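Local coordinates for exopolyphosphatase (Cytophaga hutchinsonii, PDB 3MDQ), which probably hydrolyses inorganic polyphosphate, releasing phosphate from the chain end, at residues Ile9-Asn14 / Asp60-Phe65; Thr13-Leu18 / Gly264-Arg269; Gln124-Glu129 / Ala291-Thr296. All coordinates share one frame; numbering follows the deposited sequence. Where two conformers were deposited one is given.

Contact 1 of 3, residues Ile9-Asn14 / Asp60-Phe65; sequences IDMGTN and DTLKKF. With SO4 (sulfate ion), chain D; SO4 (sulfate ion), chain E.
I9 meets L62 and F65 on the helix, M11 meets L62, and methyl groups do nearly all the touching. The branch methyl CG2 of I9 carries most of it: it lies 4.0 Å from L62 CD2 and, at the rim of the phenyl ring near its plane, 4.1 Å from F65 CD2. With CG1 beside the backbone N (chi1 -63°), CG2 stands anti to it and falls between the leucine and the phenylalanine, while CG1 runs past the ring's edge. Two residues on, M11, built as selenomethionine, bends at the CG-SE bond (chi3 62°) and brings CE to 4.1 Å from L62 CD1, the two side chains meeting at about a right angle. L62 thus spends one methyl on each of I9 and M11.

The next layer covers the F65 ring. T61 CG2 sits 3.7 Å above its plane, over the centre, and L18 of the neighbouring strand also touches the ring. M11 and L62 both lean on I98 of helix 91-102. All four touching residues are buried, and no hydrogen bond joins the two segments.

Strand and helix run antiparallel, their axes 11.3 Å apart at closest. Past M11, the centre of an inverse gamma turn, the chain swings out and offers T13 to a sulfate: its N donates to O2 and O4 of sulfate D, and T13 OG1 reaches that O4 at 3.0 Å. G140, G141 and S142 grip the same ion through their backbone N atoms. A helix packed on the first strand, with an anion in the turn after it, is typical of the N-terminal domain and phosphate-binding loop of the actin-like ATPase fold.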
# COMPACT_ATOMS: atom_id res chain seq x y z
N ILE A 9 -7.67 11.50 -0.11
CA ILE A 9 -6.23 11.59 0.15
C ILE A 9 -5.87 10.40 1.07
O ILE A 9 -6.48 10.20 2.12
CB ILE A 9 -5.81 12.91 0.82
CG1 ILE A 9 -6.12 14.08 -0.11
CG2 ILE A 9 -4.31 12.86 1.24
CD1 ILE A 9 -6.06 15.48 0.56
N ASP A 10 -4.86 9.65 0.65
CA ASP A 10 -4.26 8.58 1.44
C ASP A 10 -2.93 9.11 1.91
O ASP A 10 -1.99 9.25 1.10
CB ASP A 10 -4.10 7.32 0.54
CG ASP A 10 -3.30 6.21 1.16
OD1 ASP A 10 -2.84 6.28 2.33
OD2 ASP A 10 -3.09 5.22 0.42
N MSE A 11 -2.81 9.35 3.21
CA MSE A 11 -1.53 9.82 3.80
C MSE A 11 -0.70 8.63 4.22
O MSE A 11 -0.61 8.32 5.39
CB MSE A 11 -1.78 10.71 5.01
CG MSE A 11 -2.45 11.98 4.64
SE MSE A 11 -2.94 13.07 6.20
CE MSE A 11 -1.18 13.39 6.94
N GLY A 12 -0.08 8.00 3.25
CA GLY A 12 0.73 6.81 3.50
C GLY A 12 2.07 7.14 4.11
O GLY A 12 2.51 8.28 4.15
N THR A 13 2.74 6.12 4.62
CA THR A 13 4.00 6.31 5.32
C THR A 13 5.10 6.83 4.38
O THR A 13 5.88 7.70 4.75
CB THR A 13 4.42 4.96 5.98
OG1 THR A 13 3.41 4.58 6.93
CG2 THR A 13 5.81 5.02 6.63
N ASN A 14 5.18 6.31 3.16
CA ASN A 14 6.15 6.77 2.20
C ASN A 14 5.55 7.78 1.23
O ASN A 14 6.15 8.82 0.94
CB ASN A 14 6.72 5.59 1.42
CG ASN A 14 7.62 4.73 2.24
OD1 ASN A 14 7.94 5.01 3.39
ND2 ASN A 14 8.02 3.62 1.65
N ASP A 60 3.78 20.44 2.91
CA ASP A 60 4.06 20.89 1.54
C ASP A 60 3.17 20.14 0.56
O ASP A 60 2.49 20.72 -0.27
CB ASP A 60 5.53 20.63 1.20
CG ASP A 60 5.89 21.05 -0.21
OD1 ASP A 60 5.64 22.23 -0.56
OD2 ASP A 60 6.44 20.23 -0.97
N THR A 61 3.14 18.83 0.69
CA THR A 61 2.36 18.01 -0.22
C THR A 61 0.87 18.29 -0.07
O THR A 61 0.16 18.39 -1.07
CB THR A 61 2.65 16.52 0.02
OG1 THR A 61 3.97 16.24 -0.44
CG2 THR A 61 1.66 15.61 -0.73
N LEU A 62 0.41 18.44 1.16
CA LEU A 62 -1.01 18.71 1.37
C LEU A 62 -1.45 20.09 0.84
O LEU A 62 -2.58 20.23 0.36
CB LEU A 62 -1.42 18.44 2.83
CG LEU A 62 -1.36 16.93 3.18
CD1 LEU A 62 -1.48 16.74 4.66
CD2 LEU A 62 -2.39 16.10 2.44
N LYS A 63 -0.55 21.09 0.88
CA LYS A 63 -0.84 22.38 0.30
C LYS A 63 -1.01 22.23 -1.21
O LYS A 63 -1.94 22.79 -1.80
CB LYS A 63 0.24 23.40 0.64
CG LYS A 63 0.24 23.86 2.10
CD LYS A 63 1.32 24.87 2.44
CE LYS A 63 1.02 26.28 1.88
NZ LYS A 63 -0.21 26.90 2.50
N LYS A 64 -0.15 21.44 -1.84
CA LYS A 64 -0.30 21.16 -3.25
C LYS A 64 -1.57 20.38 -3.59
O LYS A 64 -2.26 20.69 -4.57
CB LYS A 64 0.94 20.45 -3.78
CG LYS A 64 2.16 21.38 -3.79
CD LYS A 64 3.44 20.63 -4.14
CE LYS A 64 4.65 21.57 -4.04
NZ LYS A 64 5.93 20.84 -4.12
N PHE A 65 -1.90 19.37 -2.79
CA PHE A 65 -3.12 18.62 -3.00
C PHE A 65 -4.36 19.51 -2.81
O PHE A 65 -5.33 19.38 -3.55
CB PHE A 65 -3.21 17.43 -2.02
CG PHE A 65 -2.35 16.22 -2.41
CD1 PHE A 65 -1.42 16.23 -3.47
CD2 PHE A 65 -2.42 15.07 -1.64
CE1 PHE A 65 -0.67 15.07 -3.79
CE2 PHE A 65 -1.66 13.92 -1.98
CZ PHE A 65 -0.82 13.93 -3.03
S SO4 D . 1.59 2.64 4.45
O1 SO4 D . 2.14 1.59 5.35
O2 SO4 D . 2.65 3.18 3.54
O3 SO4 D . 0.51 2.03 3.65
O4 SO4 D . 1.00 3.54 5.42
S SO4 E . 5.68 3.09 -1.39
O1 SO4 E . 7.12 3.43 -1.10
O2 SO4 E . 4.85 2.85 -0.24
O3 SO4 E . 5.68 1.79 -2.13
O4 SO4 E . 5.02 4.11 -2.22

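Contact 2 of 3, residues Thr13-Leu18 / Gly264-Arg269; sequences TNTFHL and GMIELR. With SO4 (sulfate ion), chain E; SO4 (sulfate ion), chain D; SO4 (sulfate ion), chain F.
N14 presses against L268 and T15 against I266, and these two pairs form the packed part of the contact. L268 CD1 lies 3.6 Å from the carbonyl oxygen N14 O, while its CB rests against the asparagine's amide end. On this side a water also joins N14 ND2, weakly, to L268 O. Beside them the I266 methyl CD1 approaches T15 OG1 to 3.5 Å; this is van der Waals packing, since the hydroxyl spends its hydrogen on sulfate E. K42 from a nearby loop adds to the cover over L268.

The other half is held together by ions rather than by direct touching. Sulfate E bridges the two segments. T15 OG1 donates to its O4 at 2.7 Å, and N14 ND2 gives O1 a nearly straight bond (169°). From the helix, R269 NE reaches O3 at 2.8 Å, and R269 NH2 supplies a further bond to O4. The arginine leaves the helix with CG opposite its backbone N (chi1 -166°) and then bends at chi3, which turns one edge of the guanidinium to this sulfate. NH2 also donates to O1 of sulfate F at 3.0 Å, so one nitrogen serves two anions. I266 CG1 lies over one guanidinium face, and T216 takes a bond from NH1; together they should limit the group's rotation.

Sulfate F is more loosely kept: the bond from NH1 is weak, and H17 merely brings CE1 to 3.3 Å from its O2. K35 NZ also hydrogen-bonds to it.

No hydrogen bond passes directly from one segment to the other. Hydroxyl, amide and guanidinium each donate to sulfates, probably from the crystallisation liquor, which suggests a site suited to phosphate groups, consistent with a polyphosphate substrate.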
# COMPACT_ATOMS: atom_id res chain seq x y z
N THR A 13 2.74 6.12 4.62
CA THR A 13 4.00 6.31 5.32
C THR A 13 5.10 6.83 4.38
O THR A 13 5.88 7.70 4.75
CB THR A 13 4.42 4.96 5.98
OG1 THR A 13 3.41 4.58 6.93
CG2 THR A 13 5.81 5.02 6.63
N ASN A 14 5.18 6.31 3.16
CA ASN A 14 6.15 6.77 2.20
C ASN A 14 5.55 7.78 1.23
O ASN A 14 6.15 8.82 0.94
CB ASN A 14 6.72 5.59 1.42
CG ASN A 14 7.62 4.73 2.24
OD1 ASN A 14 7.94 5.01 3.39
ND2 ASN A 14 8.02 3.62 1.65
N THR A 15 4.40 7.43 0.67
CA THR A 15 3.82 8.15 -0.44
C THR A 15 2.41 8.60 -0.10
O THR A 15 1.62 7.84 0.48
CB THR A 15 3.76 7.22 -1.66
OG1 THR A 15 5.11 6.77 -1.94
CG2 THR A 15 3.13 7.92 -2.90
N PHE A 16 2.10 9.87 -0.41
CA PHE A 16 0.74 10.37 -0.27
C PHE A 16 0.08 10.28 -1.63
O PHE A 16 0.72 10.55 -2.63
CB PHE A 16 0.69 11.86 0.17
CG PHE A 16 0.96 12.12 1.64
CD1 PHE A 16 1.55 11.20 2.46
CD2 PHE A 16 0.66 13.36 2.20
CE1 PHE A 16 1.77 11.46 3.80
CE2 PHE A 16 0.92 13.62 3.53
CZ PHE A 16 1.50 12.66 4.33
N HIS A 17 -1.22 9.95 -1.64
CA HIS A 17 -1.98 9.82 -2.89
C HIS A 17 -3.19 10.71 -2.86
O HIS A 17 -3.84 10.86 -1.81
CB HIS A 17 -2.47 8.38 -3.07
CG HIS A 17 -1.36 7.39 -3.19
ND1 HIS A 17 -0.80 7.06 -4.40
CD2 HIS A 17 -0.67 6.71 -2.25
CE1 HIS A 17 0.18 6.18 -4.19
NE2 HIS A 17 0.28 5.95 -2.90
N LEU A 18 -3.54 11.25 -4.03
CA LEU A 18 -4.72 12.05 -4.23
C LEU A 18 -5.51 11.45 -5.40
O LEU A 18 -4.99 11.34 -6.49
CB LEU A 18 -4.39 13.51 -4.58
CG LEU A 18 -5.56 14.40 -4.98
CD1 LEU A 18 -6.65 14.60 -3.87
CD2 LEU A 18 -5.00 15.78 -5.42
N GLY A 264 10.18 3.96 -12.58
CA GLY A 264 9.08 4.02 -11.62
C GLY A 264 9.45 3.69 -10.19
O GLY A 264 8.61 3.76 -9.29
N MSE A 265 10.71 3.31 -9.97
CA MSE A 265 11.09 2.96 -8.63
C MSE A 265 11.54 4.23 -7.90
O MSE A 265 12.70 4.63 -7.97
CB MSE A 265 12.18 1.92 -8.65
CG MSE A 265 12.57 1.44 -7.26
SE MSE A 265 11.61 0.05 -6.53
CE MSE A 265 12.26 -1.39 -7.66
N ILE A 266 10.62 4.82 -7.16
CA ILE A 266 10.94 6.02 -6.38
C ILE A 266 11.90 5.68 -5.23
O ILE A 266 11.97 4.53 -4.78
CB ILE A 266 9.64 6.71 -5.87
CG1 ILE A 266 8.84 5.83 -4.92
CG2 ILE A 266 8.75 7.16 -7.08
CD1 ILE A 266 7.53 6.52 -4.42
N GLU A 267 12.65 6.68 -4.75
CA GLU A 267 13.70 6.45 -3.74
C GLU A 267 13.25 5.66 -2.51
O GLU A 267 13.91 4.69 -2.10
CB GLU A 267 14.31 7.77 -3.26
CG GLU A 267 15.68 7.56 -2.53
CD GLU A 267 15.59 7.48 -1.00
OE1 GLU A 267 14.54 7.82 -0.43
OE2 GLU A 267 16.61 7.08 -0.35
N LEU A 268 12.13 6.02 -1.90
CA LEU A 268 11.73 5.32 -0.68
C LEU A 268 11.35 3.87 -0.95
O LEU A 268 11.60 2.99 -0.13
CB LEU A 268 10.57 6.06 0.02
CG LEU A 268 10.99 7.41 0.65
CD1 LEU A 268 9.72 8.19 1.05
CD2 LEU A 268 11.92 7.24 1.86
N ARG A 269 10.78 3.63 -2.11
CA ARG A 269 10.50 2.24 -2.51
C ARG A 269 11.79 1.47 -2.84
O ARG A 269 11.94 0.34 -2.40
CB ARG A 269 9.52 2.21 -3.64
CG ARG A 269 8.91 0.79 -3.90
CD ARG A 269 7.92 0.87 -5.04
NE ARG A 269 6.91 1.84 -4.68
CZ ARG A 269 6.23 2.60 -5.52
NH1 ARG A 269 6.37 2.50 -6.85
NH2 ARG A 269 5.36 3.46 -5.03
S SO4 E . 5.68 3.09 -1.39
O1 SO4 E . 7.12 3.43 -1.10
O2 SO4 E . 4.85 2.85 -0.24
O3 SO4 E . 5.68 1.79 -2.13
O4 SO4 E . 5.02 4.11 -2.22
S SO4 D . 1.59 2.64 4.45
O1 SO4 D . 2.14 1.59 5.35
O2 SO4 D . 2.65 3.18 3.54
O3 SO4 D . 0.51 2.03 3.65
O4 SO4 D . 1.00 3.54 5.42
S SO4 F . 2.27 3.82 -7.23
O1 SO4 F . 3.61 4.41 -7.25
O2 SO4 F . 1.80 3.78 -5.85
O3 SO4 F . 2.36 2.47 -7.78
O4 SO4 F . 1.36 4.63 -8.04
O HOH W 1 10.95 3.01 2.85

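Contact 3 of 3, residues Gln124-Glu129 / Ala291-Thr296; sequences QAVPME and AITVST
A125 and V126, where helix 111-125 runs out, lean on S295 and T293 near the end of strand 291-295. The apolar part belongs mostly to V126: its CG2 lies 3.8 Å from S295 CB and 4.2 Å from T293 CG2, so one methyl touches two residues on the same side of the strand, V294 between them pointing away. With CG1 opposite the backbone N (chi1 -178°), it is the other branch that is turned to the strand. I208 and S236 of the two flanking strands also touch this valine.

A mixed contact lies next to it. The A125 methyl CB comes within 3.3 Å of S295 OG, a snug van der Waals approach and not a bond. The serine hydroxyl is satisfied instead by Y297 O, just beyond the strand. The Y297 side chain in turn packs on A125 and Q124.

Hydrogen bonds do not link the segments directly; they run to the neighbours. A125 O, at the helix's last turn, bonds to T235 OG1, while the strand's backbone pairs T293 with L207 and G209 on one side, and I292 and V294 with L239 and Y237 on the other.

V126 is the first residue to leave helical geometry, and the chain then passes M128, tucked against F119, V122 and I208, toward strand 133-138. Helix 111-125 follows strand 106-108 of the first sheet, and its C-terminal end packs on strands 206-210 and 291-295 of the second. A helix that leads from one sheet and sets its C-terminal end against the other fits the two-domain actin-like ATPase fold.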
# COMPACT_ATOMS: atom_id res chain seq x y z
N GLN A 124 -13.40 -4.28 -6.08
CA GLN A 124 -13.79 -3.54 -7.30
C GLN A 124 -12.81 -3.79 -8.46
O GLN A 124 -13.22 -3.79 -9.62
CB GLN A 124 -13.86 -2.04 -7.01
CG GLN A 124 -14.66 -1.30 -8.02
CD GLN A 124 -16.16 -1.62 -7.91
OE1 GLN A 124 -16.67 -2.08 -6.87
NE2 GLN A 124 -16.89 -1.35 -9.01
N ALA A 125 -11.54 -4.04 -8.16
CA ALA A 125 -10.51 -4.20 -9.17
C ALA A 125 -10.39 -5.61 -9.72
O ALA A 125 -9.96 -5.78 -10.88
CB ALA A 125 -9.19 -3.80 -8.59
N VAL A 126 -10.66 -6.62 -8.90
CA VAL A 126 -10.39 -8.02 -9.21
C VAL A 126 -11.67 -8.81 -8.93
O VAL A 126 -12.13 -8.88 -7.78
CB VAL A 126 -9.32 -8.60 -8.32
CG1 VAL A 126 -9.03 -10.08 -8.69
CG2 VAL A 126 -8.01 -7.75 -8.39
N PRO A 127 -12.29 -9.37 -9.97
CA PRO A 127 -13.51 -10.16 -9.77
C PRO A 127 -13.20 -11.55 -9.27
O PRO A 127 -12.79 -12.41 -10.06
CB PRO A 127 -14.16 -10.17 -11.17
CG PRO A 127 -13.00 -10.06 -12.09
CD PRO A 127 -11.95 -9.23 -11.39
N MSE A 128 -13.29 -11.75 -7.96
CA MSE A 128 -12.81 -12.96 -7.30
C MSE A 128 -13.80 -14.09 -7.33
O MSE A 128 -13.45 -15.23 -6.99
CB MSE A 128 -12.45 -12.64 -5.84
CG MSE A 128 -11.21 -11.76 -5.72
SE MSE A 128 -10.92 -11.25 -3.88
CE MSE A 128 -11.91 -9.65 -3.91
N GLU A 129 -15.05 -13.80 -7.72
CA GLU A 129 -16.12 -14.80 -7.65
C GLU A 129 -16.17 -15.34 -6.21
O GLU A 129 -15.98 -14.58 -5.23
CB GLU A 129 -15.89 -15.92 -8.69
CG GLU A 129 -15.62 -15.49 -10.15
CD GLU A 129 -15.69 -16.68 -11.13
OE1 GLU A 129 -16.81 -17.21 -11.34
OE2 GLU A 129 -14.63 -17.09 -11.67
N ALA A 291 -0.48 -18.10 -9.19
CA ALA A 291 0.21 -16.89 -9.69
C ALA A 291 -0.11 -15.80 -8.69
O ALA A 291 -0.79 -16.08 -7.71
CB ALA A 291 -0.31 -16.49 -11.10
N ILE A 292 0.39 -14.58 -8.92
CA ILE A 292 -0.01 -13.42 -8.11
C ILE A 292 -0.81 -12.50 -8.99
O ILE A 292 -0.44 -12.23 -10.13
CB ILE A 292 1.18 -12.64 -7.54
CG1 ILE A 292 2.22 -13.59 -6.94
CG2 ILE A 292 0.67 -11.58 -6.50
CD1 ILE A 292 3.58 -12.91 -6.52
N THR A 293 -1.95 -12.02 -8.48
CA THR A 293 -2.72 -10.98 -9.21
C THR A 293 -2.46 -9.64 -8.53
O THR A 293 -2.69 -9.51 -7.34
CB THR A 293 -4.21 -11.29 -9.29
OG1 THR A 293 -4.39 -12.48 -10.09
CG2 THR A 293 -4.93 -10.17 -9.98
N VAL A 294 -1.93 -8.68 -9.28
CA VAL A 294 -1.77 -7.32 -8.79
C VAL A 294 -3.09 -6.55 -9.00
O VAL A 294 -3.61 -6.48 -10.12
CB VAL A 294 -0.62 -6.61 -9.48
CG1 VAL A 294 -0.57 -5.14 -9.03
CG2 VAL A 294 0.68 -7.38 -9.20
N SER A 295 -3.66 -6.04 -7.91
CA SER A 295 -4.77 -5.09 -7.97
C SER A 295 -4.19 -3.68 -8.07
O SER A 295 -3.42 -3.30 -7.21
CB SER A 295 -5.66 -5.20 -6.73
OG SER A 295 -6.52 -4.06 -6.60
N THR A 296 -4.62 -2.92 -9.07
CA THR A 296 -4.18 -1.51 -9.15
C THR A 296 -4.95 -0.60 -8.22
O THR A 296 -4.59 0.56 -8.08
CB THR A 296 -4.23 -0.96 -10.56
OG1 THR A 296 -5.59 -0.85 -10.97
CG2 THR A 296 -3.45 -1.88 -11.54

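In the fold
Contacts 1 and 2 share T13 and N14, and their centres lie 10 Å apart. They join directly through the paired strands 5-11 and 15-24, where D10 N and H17 O are 2.9 Å apart, a probable hydrogen bond. Both reach sulfates D and E; with sulfate F, which contact 2 also touches, these ions form a bent series that may mark the polyphosphate-binding cleft. Contact 3 stands on the opposite side of the chain's centre, its centre 26 Å from that of contact 1 and 22 Å from that of contact 2, in the second sheet; strand 291-295 follows helix 267-286 of contact 2.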